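Local coordinates for protein bifunctional endomannanase/endoglucanase (Caldanaerobius polysaccharolyticus, PDB 3W0K) that probably hydrolyses internal beta-1,4 linkages in mannan and in cellulose-type glucans, as a glycoside hydrolase family 5 enzyme with a beta/alpha-barrel fold, at residues F132-E137 against I171-L176; L154-V159 against A187-V192; W273-L278 against L322-E327. One frame throughout, in Å; residues are numbered along the deposited sequence.

Contact 1: F132-E137 against I171-L176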
loop_
_atom_site.group_PDB
_atom_site.type_symbol
_atom_site.label_atom_id
_atom_site.label_comp_id
_atom_site.label_asym_id
_atom_site.label_seq_id
_atom_site.Cartn_x
_atom_site.Cartn_y
_atom_site.Cartn_z
ATOM N N PHE A 132 -5.240 10.466 -2.138
ATOM C CA PHE A 132 -4.198 10.221 -3.136
ATOM C C PHE A 132 -2.899 9.784 -2.461
ATOM O O PHE A 132 -2.330 10.541 -1.677
ATOM C CB PHE A 132 -3.895 11.507 -3.924
ATOM C CG PHE A 132 -5.013 11.985 -4.820
ATOM C CD1 PHE A 132 -6.121 11.188 -5.101
ATOM C CD2 PHE A 132 -4.932 13.247 -5.408
ATOM C CE1 PHE A 132 -7.129 11.640 -5.955
ATOM C CE2 PHE A 132 -5.934 13.707 -6.263
ATOM C CZ PHE A 132 -7.034 12.902 -6.536
ATOM N N ASP A 133 -2.433 8.579 -2.787
ATOM C CA ASP A 133 -1.184 8.019 -2.249
ATOM C C ASP A 133 -0.186 8.230 -3.392
ATOM O O ASP A 133 -0.145 7.461 -4.352
ATOM C CB ASP A 133 -1.400 6.533 -1.943
ATOM C CG ASP A 133 -0.207 5.876 -1.276
ATOM O OD1 ASP A 133 0.768 6.564 -0.898
ATOM O OD2 ASP A 133 -0.258 4.640 -1.124
ATOM N N LEU A 134 0.629 9.274 -3.259
ATOM C CA LEU A 134 1.552 9.706 -4.310
ATOM C C LEU A 134 2.375 8.703 -5.104
ATOM O O LEU A 134 2.287 8.659 -6.336
ATOM C CB LEU A 134 2.428 10.858 -3.806
ATOM C CG LEU A 134 1.650 12.017 -3.171
ATOM C CD1 LEU A 134 2.589 13.199 -2.974
ATOM C CD2 LEU A 134 0.472 12.443 -4.050
ATOM N N VAL A 135 3.188 7.911 -4.421
ATOM C CA VAL A 135 4.004 6.932 -5.118
ATOM C C VAL A 135 4.310 5.773 -4.185
ATOM O O VAL A 135 4.734 5.964 -3.045
ATOM C CB VAL A 135 5.299 7.577 -5.714
ATOM C CG1 VAL A 135 6.102 8.302 -4.636
ATOM C CG2 VAL A 135 6.146 6.520 -6.418
ATOM N N ASN A 136 4.051 4.564 -4.665
ATOM C CA ASN A 136 4.275 3.387 -3.848
ATOM C C ASN A 136 5.724 3.118 -3.488
ATOM O O ASN A 136 6.609 3.166 -4.336
ATOM C CB ASN A 136 3.707 2.139 -4.529
ATOM C CG ASN A 136 3.945 0.881 -3.709
ATOM O OD1 ASN A 136 3.252 0.635 -2.728
ATOM N ND2 ASN A 136 4.954 0.103 -4.087
ATOM N N GLU A 137 5.939 2.848 -2.205
ATOM C CA GLU A 137 7.236 2.467 -1.654
ATOM C C GLU A 137 8.522 2.996 -2.304
ATOM O O GLU A 137 9.196 2.268 -3.041
ATOM C CB GLU A 137 7.287 0.931 -1.596
ATOM C CG GLU A 137 6.146 0.314 -0.772
ATOM C CD GLU A 137 5.954 -1.185 -0.988
ATOM O OE1 GLU A 137 6.367 -1.721 -2.040
ATOM O OE2 GLU A 137 5.354 -1.834 -0.101
ATOM N N ILE A 171 -3.932 13.603 1.128
ATOM C CA ILE A 171 -2.766 13.027 0.478
ATOM C C ILE A 171 -2.032 12.086 1.421
ATOM O O ILE A 171 -1.950 12.331 2.625
ATOM C CB ILE A 171 -1.821 14.151 -0.018
ATOM C CG1 ILE A 171 -2.526 14.969 -1.105
ATOM C CG2 ILE A 171 -0.520 13.569 -0.561
ATOM C CD1 ILE A 171 -1.845 16.282 -1.437
ATOM N N VAL A 172 -1.538 10.989 0.855
ATOM C CA VAL A 172 -0.807 9.970 1.593
ATOM C C VAL A 172 0.554 9.787 0.932
ATOM O O VAL A 172 0.665 9.839 -0.295
ATOM C CB VAL A 172 -1.550 8.605 1.540
ATOM C CG1 VAL A 172 -0.816 7.560 2.371
ATOM C CG2 VAL A 172 -2.989 8.761 2.012
ATOM N N ILE A 173 1.591 9.628 1.750
ATOM C CA ILE A 173 2.942 9.400 1.245
ATOM C C ILE A 173 3.511 8.152 1.904
ATOM O O ILE A 173 3.265 7.903 3.088
ATOM C CB ILE A 173 3.886 10.614 1.475
ATOM C CG1 ILE A 173 4.013 10.951 2.961
ATOM C CG2 ILE A 173 3.389 11.820 0.690
ATOM C CD1 ILE A 173 5.086 12.009 3.239
ATOM N N ASP A 174 4.215 7.340 1.119
ATOM C CA ASP A 174 4.809 6.094 1.605
ATOM C C ASP A 174 6.208 6.289 2.169
ATOM O O ASP A 174 6.975 7.122 1.684
ATOM C CB ASP A 174 4.882 5.053 0.480
ATOM C CG ASP A 174 3.524 4.473 0.109
ATOM O OD1 ASP A 174 2.478 5.022 0.520
ATOM O OD2 ASP A 174 3.512 3.450 -0.607
ATOM N N GLY A 175 6.545 5.482 3.171
ATOM C CA GLY A 175 7.858 5.567 3.781
ATOM C C GLY A 175 8.992 5.221 2.831
ATOM O O GLY A 175 8.800 4.528 1.826
ATOM N N LEU A 176 10.181 5.731 3.133
ATOM C CA LEU A 176 11.352 5.458 2.308
ATOM C C LEU A 176 11.830 4.024 2.509
ATOM O O LEU A 176 11.332 3.310 3.384
ATOM C CB LEU A 176 12.479 6.436 2.654
ATOM C CG LEU A 176 12.172 7.903 2.365
ATOM C CD1 LEU A 176 13.334 8.773 2.833
ATOM C CD2 LEU A 176 11.922 8.089 0.875
HETATM O O HOH W 1 4.465 8.291 -1.574
#
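Asp174 reaches across to Asp133 at the end of the neighbouring parallel strand and to Glu137 in the loop that follows it. Its OD2 accepts Glu137 N at 3.0 Å, a nearly straight bond (165°) arriving on the anti side of the carboxylate, while OD1 lies 2.7 Å from Asp133 OD1, the two carboxylate planes turned 49° apart. Asp133 extends far enough because its CG stands anti to the backbone N (chi1 -175°). Arg40 salt-bridges Asp133 OD2, and Arg196 bridges both Asp174 OD2 and Glu137 OE2. Asn136 OD1 accepts from Arg40, and its ND2 donates to Glu137 OE1 at 3.1 Å, meeting it from above the carboxylate plane; the same oxygen bonds the amine of a bound Tris molecule, probably from the crystallisation liquor. An Asn-Glu pair after the fourth strand is consistent with the acid/base position of family 5 enzymes.

Farther back the strands pair directly: Val172 N donates to Phe132 O at 2.7 Å, and Leu134 N to Val172 O at 3.0 Å. Where they splay apart, water 1 accepts from Val135 N and Asp174 N. On the outer face, Leu134 CG packs on Ile171 CG2 at 3.7 Å. Helix 148-165 covers that face through Ile162, helix 105-121 packs on Phe132, and strand 192-197 continues the barrel beyond Val172.

Contact 2: L154-V159 against A187-V192; sequences LIIRTV and AHLGVV
Ile155, Ile156 and Val159 line one side of helix 148-165 and receive Leu189, which stands in the loop leading into strand 192-197. This is the outer layer of a beta/alpha (TIM) barrel, where the helix joining the fourth and fifth strands meets the approach to the sixth. The contact is small and wholly apolar.

Ile155 comes first. Its CG2 methyl touches Leu189 CD2 at 3.8 Å, the two side chains passing at a slant, and the same isoleucine also packs on Ile173 of strand 170-174, so it sits between loop and barrel wall. Ile156 gives a lighter touch from its CG1 methylene, 4.2 Å from Leu189 CD2; it lies nearer the surface and leans on Leu186 as well. Thr158 faces the other way, toward helix 105-121, and turns its hydroxyl back on its own helix: OG1 donates to Leu154 O at 2.9 Å, while Thr158 N reaches that oxygen from the opposite face of the carbonyl plane.

Val159, one turn beyond Ile155, meets Leu189 tip to tip. Leu189 can reach it because its CG is anti to the backbone N (chi1 -160°), which carries the branch out from the loop to the side of the helix formed by Ile155, Ile156 and Val159. The loop is tied on at Leu189 O too, which accepts a hydrogen bond from Arg163 farther along the helix. Val159 uses both methyls: CG1 lies 4.1 Å from Leu189 CD1, and CG2 is shared between Leu189 CD2 at 3.7 Å and Val191 CG1 at 4.2 Å.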
loop_
_atom_site.group_PDB
_atom_site.type_symbol
_atom_site.label_atom_id
_atom_site.label_comp_id
_atom_site.label_asym_id
_atom_site.label_seq_id
_atom_site.Cartn_x
_atom_site.Cartn_y
_atom_site.Cartn_z
ATOM N N LEU A 154 10.465 16.692 -4.099
ATOM C CA LEU A 154 9.494 16.201 -5.072
ATOM C C LEU A 154 8.114 16.045 -4.440
ATOM O O LEU A 154 7.107 16.397 -5.047
ATOM C CB LEU A 154 9.943 14.870 -5.686
ATOM C CG LEU A 154 8.991 14.288 -6.742
ATOM C CD1 LEU A 154 8.790 15.269 -7.896
ATOM C CD2 LEU A 154 9.543 12.960 -7.247
ATOM N N ILE A 155 8.070 15.496 -3.228
ATOM C CA ILE A 155 6.803 15.318 -2.525
ATOM C C ILE A 155 6.143 16.676 -2.281
ATOM O O ILE A 155 4.956 16.848 -2.540
ATOM C CB ILE A 155 7.008 14.575 -1.183
ATOM C CG1 ILE A 155 7.487 13.142 -1.443
ATOM C CG2 ILE A 155 5.722 14.575 -0.360
ATOM C CD1 ILE A 155 6.496 12.272 -2.212
ATOM N N ILE A 156 6.933 17.649 -1.831
ATOM C CA ILE A 156 6.420 18.992 -1.568
ATOM C C ILE A 156 5.890 19.639 -2.849
ATOM O O ILE A 156 4.813 20.241 -2.846
ATOM C CB ILE A 156 7.499 19.871 -0.893
ATOM C CG1 ILE A 156 7.753 19.365 0.532
ATOM C CG2 ILE A 156 7.058 21.333 -0.855
ATOM C CD1 ILE A 156 8.980 19.965 1.191
ATOM N N ARG A 157 6.612 19.464 -3.954
ATOM C CA ARG A 157 6.179 20.022 -5.230
ATOM C C ARG A 157 4.838 19.411 -5.648
ATOM O O ARG A 157 3.929 20.120 -6.072
ATOM C CB ARG A 157 7.216 19.754 -6.328
ATOM C CG ARG A 157 6.767 20.273 -7.684
ATOM C CD ARG A 157 7.663 19.850 -8.831
ATOM N NE ARG A 157 7.054 20.250 -10.096
ATOM C CZ ARG A 157 7.413 19.800 -11.295
ATOM N NH1 ARG A 157 8.403 18.920 -11.420
ATOM N NH2 ARG A 157 6.746 20.201 -12.370
ATOM N N THR A 158 4.726 18.093 -5.510
ATOM C CA THR A 158 3.513 17.375 -5.888
ATOM C C THR A 158 2.325 17.744 -5.002
ATOM O O THR A 158 1.224 17.978 -5.504
ATOM C CB THR A 158 3.756 15.853 -5.863
ATOM O OG1 THR A 158 4.907 15.549 -6.662
ATOM C CG2 THR A 158 2.558 15.109 -6.439
ATOM N N VAL A 159 2.562 17.810 -3.695
ATOM C CA VAL A 159 1.528 18.164 -2.725
ATOM C C VAL A 159 0.999 19.573 -2.994
ATOM O O VAL A 159 -0.212 19.804 -2.975
ATOM C CB VAL A 159 2.065 18.055 -1.280
ATOM C CG1 VAL A 159 1.127 18.743 -0.297
ATOM C CG2 VAL A 159 2.221 16.586 -0.900
ATOM N N ALA A 187 7.013 15.737 8.234
ATOM C CA ALA A 187 5.989 15.720 9.279
ATOM C C ALA A 187 5.021 16.906 9.260
ATOM O O ALA A 187 3.833 16.746 9.546
ATOM C CB ALA A 187 6.653 15.614 10.650
ATOM N N HIS A 188 5.523 18.086 8.907
ATOM C CA HIS A 188 4.705 19.297 8.888
ATOM C C HIS A 188 3.904 19.540 7.608
ATOM O O HIS A 188 3.227 20.565 7.485
ATOM C CB HIS A 188 5.579 20.511 9.196
ATOM N N LEU A 189 3.935 18.585 6.682
ATOM C CA LEU A 189 3.224 18.737 5.413
ATOM C C LEU A 189 1.713 18.495 5.485
ATOM O O LEU A 189 0.986 18.811 4.541
ATOM C CB LEU A 189 3.864 17.844 4.347
ATOM C CG LEU A 189 3.598 18.186 2.880
ATOM C CD1 LEU A 189 3.936 19.648 2.601
ATOM C CD2 LEU A 189 4.429 17.269 1.996
ATOM N N GLY A 190 1.243 17.944 6.600
ATOM C CA GLY A 190 -0.180 17.692 6.762
ATOM C C GLY A 190 -0.713 16.580 5.880
ATOM O O GLY A 190 -1.831 16.659 5.365
ATOM N N VAL A 191 0.099 15.544 5.699
ATOM C CA VAL A 191 -0.278 14.394 4.887
ATOM C C VAL A 191 -0.199 13.138 5.741
ATOM O O VAL A 191 0.405 13.146 6.817
ATOM C CB VAL A 191 0.660 14.220 3.660
ATOM C CG1 VAL A 191 0.588 15.445 2.764
ATOM C CG2 VAL A 191 2.099 13.964 4.112
ATOM N N VAL A 192 -0.847 12.072 5.288
ATOM C CA VAL A 192 -0.807 10.809 6.013
ATOM C C VAL A 192 0.501 10.103 5.674
ATOM O O VAL A 192 0.879 10.028 4.506
ATOM C CB VAL A 192 -1.974 9.875 5.614
ATOM C CG1 VAL A 192 -1.865 8.544 6.358
ATOM C CG2 VAL A 192 -3.308 10.537 5.909
#

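Contact 3: W273-L278 against L322-E327; sequences WFEDVL and LDLLVE
The bond from Glu327 N to Asp323 O, 2.8 Å, closes the helical turn on which Leu324 and Leu325 stand against Leu278. Two outer helices of the beta/alpha (TIM) barrel meet here: helix 267-284, which connects the seventh and eighth strands, and helix 319-327, which follows the eighth. The segments run almost parallel, 11° apart, with axes 10.3 Å from each other at closest approach. At that spacing a single layer of side chains, mostly leucine, fills the gap, and the contact across it is made by carbon atoms.

Leu324 is the central residue, pointing at the facing helix between Phe274, Glu275 and Leu278. Its CD1 methyl lies 4.0 Å from Glu275 CG, so the glutamate lends its aliphatic stem to the seam while its extended chain carries the carboxylate onward. The same methyl comes to 4.3 Å from Phe274 CB; the Phe274 side chain also packs on Phe259 of strand 254-259, and Trp273 CZ3 sits over the centre of its ring.

Leu278 crosses Leu324 at about a right angle. With CG turned away from its carbonyl carbon (chi1 -72°), the side chain lies across Leu324 and brings CD1 against Leu324 CB at 3.8 Å, beside the carbonyl oxygen of Leu324, which accepts a hydrogen bond from Asn328 ND2. Leu325 starts out away from the partner helix, yet its far end swings back to join Leu278, and Phe259 of strand 254-259 backs the two leucines. Beyond the leucines, a salt bridge from Glu327 to Lys282 ties the two helices again. On the inward side, Leu325 CD2 touches both methyls of Leu278, 4.1 Å from CD1 and 4.2 Å from CD2.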
loop_
_atom_site.group_PDB
_atom_site.type_symbol
_atom_site.label_atom_id
_atom_site.label_comp_id
_atom_site.label_asym_id
_atom_site.label_seq_id
_atom_site.Cartn_x
_atom_site.Cartn_y
_atom_site.Cartn_z
ATOM N N TRP A 273 2.662 -14.437 13.980
ATOM C CA TRP A 273 3.220 -13.147 13.601
ATOM C C TRP A 273 2.094 -12.113 13.465
ATOM O O TRP A 273 2.223 -10.983 13.938
ATOM C CB TRP A 273 4.021 -13.288 12.303
ATOM C CG TRP A 273 4.388 -11.986 11.673
ATOM C CD1 TRP A 273 5.440 -11.178 11.996
ATOM C CD2 TRP A 273 3.669 -11.316 10.633
ATOM N NE1 TRP A 273 5.414 -10.037 11.224
ATOM C CE2 TRP A 273 4.336 -10.099 10.380
ATOM C CE3 TRP A 273 2.519 -11.627 9.895
ATOM C CZ2 TRP A 273 3.889 -9.188 9.416
ATOM C CZ3 TRP A 273 2.075 -10.724 8.940
ATOM C CH2 TRP A 273 2.759 -9.518 8.709
ATOM N N PHE A 274 0.982 -12.516 12.848
ATOM C CA PHE A 274 -0.170 -11.621 12.688
ATOM C C PHE A 274 -0.652 -11.125 14.049
ATOM O O PHE A 274 -1.011 -9.961 14.205
ATOM C CB PHE A 274 -1.328 -12.340 11.988
ATOM C CG PHE A 274 -1.339 -12.182 10.492
ATOM C CD1 PHE A 274 -1.548 -10.934 9.913
ATOM C CD2 PHE A 274 -1.191 -13.289 9.665
ATOM C CE1 PHE A 274 -1.613 -10.796 8.525
ATOM C CE2 PHE A 274 -1.253 -13.162 8.276
ATOM C CZ PHE A 274 -1.464 -11.911 7.707
ATOM N N GLU A 275 -0.671 -12.019 15.035
ATOM C CA GLU A 275 -1.111 -11.650 16.372
ATOM C C GLU A 275 -0.265 -10.524 16.957
ATOM O O GLU A 275 -0.793 -9.628 17.612
ATOM C CB GLU A 275 -1.116 -12.873 17.288
ATOM C CG GLU A 275 -2.202 -13.873 16.920
ATOM C CD GLU A 275 -2.094 -15.185 17.668
ATOM O OE1 GLU A 275 -0.963 -15.610 17.988
ATOM O OE2 GLU A 275 -3.147 -15.805 17.920
ATOM N N ASP A 276 1.036 -10.546 16.680
ATOM C CA ASP A 276 1.931 -9.503 17.168
ATOM C C ASP A 276 1.737 -8.164 16.460
ATOM O O ASP A 276 1.545 -7.141 17.119
ATOM C CB ASP A 276 3.393 -9.934 17.047
ATOM C CG ASP A 276 3.859 -10.777 18.218
ATOM O OD1 ASP A 276 3.084 -10.973 19.179
ATOM O OD2 ASP A 276 5.018 -11.229 18.180
ATOM N N VAL A 277 1.785 -8.159 15.128
ATOM C CA VAL A 277 1.622 -6.901 14.398
ATOM C C VAL A 277 0.248 -6.278 14.586
ATOM O O VAL A 277 0.147 -5.082 14.834
ATOM C CB VAL A 277 1.953 -7.016 12.881
ATOM C CG1 VAL A 277 3.422 -7.358 12.691
ATOM C CG2 VAL A 277 1.063 -8.037 12.197
ATOM N N LEU A 278 -0.803 -7.092 14.529
ATOM C CA LEU A 278 -2.157 -6.575 14.703
ATOM C C LEU A 278 -2.400 -6.043 16.116
ATOM O O LEU A 278 -3.044 -5.005 16.280
ATOM C CB LEU A 278 -3.197 -7.631 14.316
ATOM C CG LEU A 278 -3.307 -7.889 12.810
ATOM C CD1 LEU A 278 -4.161 -9.115 12.542
ATOM C CD2 LEU A 278 -3.889 -6.666 12.111
ATOM N N LEU A 322 -9.516 -13.548 9.594
ATOM C CA LEU A 322 -10.563 -12.535 9.487
ATOM C C LEU A 322 -10.914 -12.012 10.883
ATOM O O LEU A 322 -11.031 -10.804 11.087
ATOM C CB LEU A 322 -11.813 -13.112 8.811
ATOM C CG LEU A 322 -13.043 -12.196 8.773
ATOM C CD1 LEU A 322 -12.741 -10.909 8.016
ATOM C CD2 LEU A 322 -14.209 -12.930 8.136
ATOM N N ASP A 323 -11.044 -12.924 11.846
ATOM C CA ASP A 323 -11.365 -12.537 13.218
ATOM C C ASP A 323 -10.285 -11.640 13.811
ATOM O O ASP A 323 -10.593 -10.681 14.519
ATOM C CB ASP A 323 -11.589 -13.772 14.099
ATOM C CG ASP A 323 -12.932 -14.446 13.839
ATOM O OD1 ASP A 323 -13.763 -13.898 13.081
ATOM O OD2 ASP A 323 -13.158 -15.535 14.403
ATOM N N LEU A 324 -9.024 -11.943 13.510
ATOM C CA LEU A 324 -7.910 -11.132 13.997
ATOM C C LEU A 324 -7.968 -9.731 13.390
ATOM O O LEU A 324 -7.703 -8.742 14.069
ATOM C CB LEU A 324 -6.572 -11.787 13.653
ATOM C CG LEU A 324 -6.150 -12.966 14.527
ATOM C CD1 LEU A 324 -4.874 -13.583 13.979
ATOM C CD2 LEU A 324 -5.954 -12.491 15.961
ATOM N N LEU A 325 -8.328 -9.652 12.112
ATOM C CA LEU A 325 -8.427 -8.363 11.432
ATOM C C LEU A 325 -9.533 -7.507 12.046
ATOM O O LEU A 325 -9.380 -6.298 12.200
ATOM C CB LEU A 325 -8.692 -8.561 9.938
ATOM C CG LEU A 325 -7.561 -9.210 9.134
ATOM C CD1 LEU A 325 -8.027 -9.456 7.708
ATOM C CD2 LEU A 325 -6.324 -8.322 9.142
ATOM N N VAL A 326 -10.635 -8.147 12.421
ATOM C CA VAL A 326 -11.767 -7.443 13.018
ATOM C C VAL A 326 -11.511 -7.063 14.478
ATOM O O VAL A 326 -11.794 -5.939 14.893
ATOM C CB VAL A 326 -13.060 -8.298 12.924
ATOM C CG1 VAL A 326 -14.202 -7.638 13.689
ATOM C CG2 VAL A 326 -13.447 -8.494 11.469
ATOM N N GLU A 327 -10.953 -8.000 15.239
ATOM C CA GLU A 327 -10.671 -7.799 16.658
ATOM C C GLU A 327 -9.700 -6.661 16.962
ATOM O O GLU A 327 -9.806 -6.011 18.005
ATOM C CB GLU A 327 -10.166 -9.114 17.269
ATOM C CG GLU A 327 -9.601 -9.020 18.694
ATOM C CD GLU A 327 -10.622 -8.576 19.741
ATOM O OE1 GLU A 327 -11.840 -8.786 19.544
ATOM O OE2 GLU A 327 -10.194 -8.021 20.777
#

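All three contacts belong to one eight-stranded beta/alpha barrel. Contact 1 lies in its wall, between strands 130-133 and 170-174; contact 2 lies outside it, about 10 Å away between centres, on the helix connecting those two strands. Their segments alternate along the chain, and they join directly: Ile171 and Ile173 probably hydrogen-bond Val192, where the loop of contact 2 becomes the next strand. Contact 3 comes later in the chain and packs helix 267-284 against helix 319-327, its centre about 24 Å from that of contact 1 and about 31 Å from that of contact 2, touching neither. Contact 1 thus shapes the polar, Tris-binding end of the barrel, whereas contacts 2 and 3 pack separate parts of its outer layer.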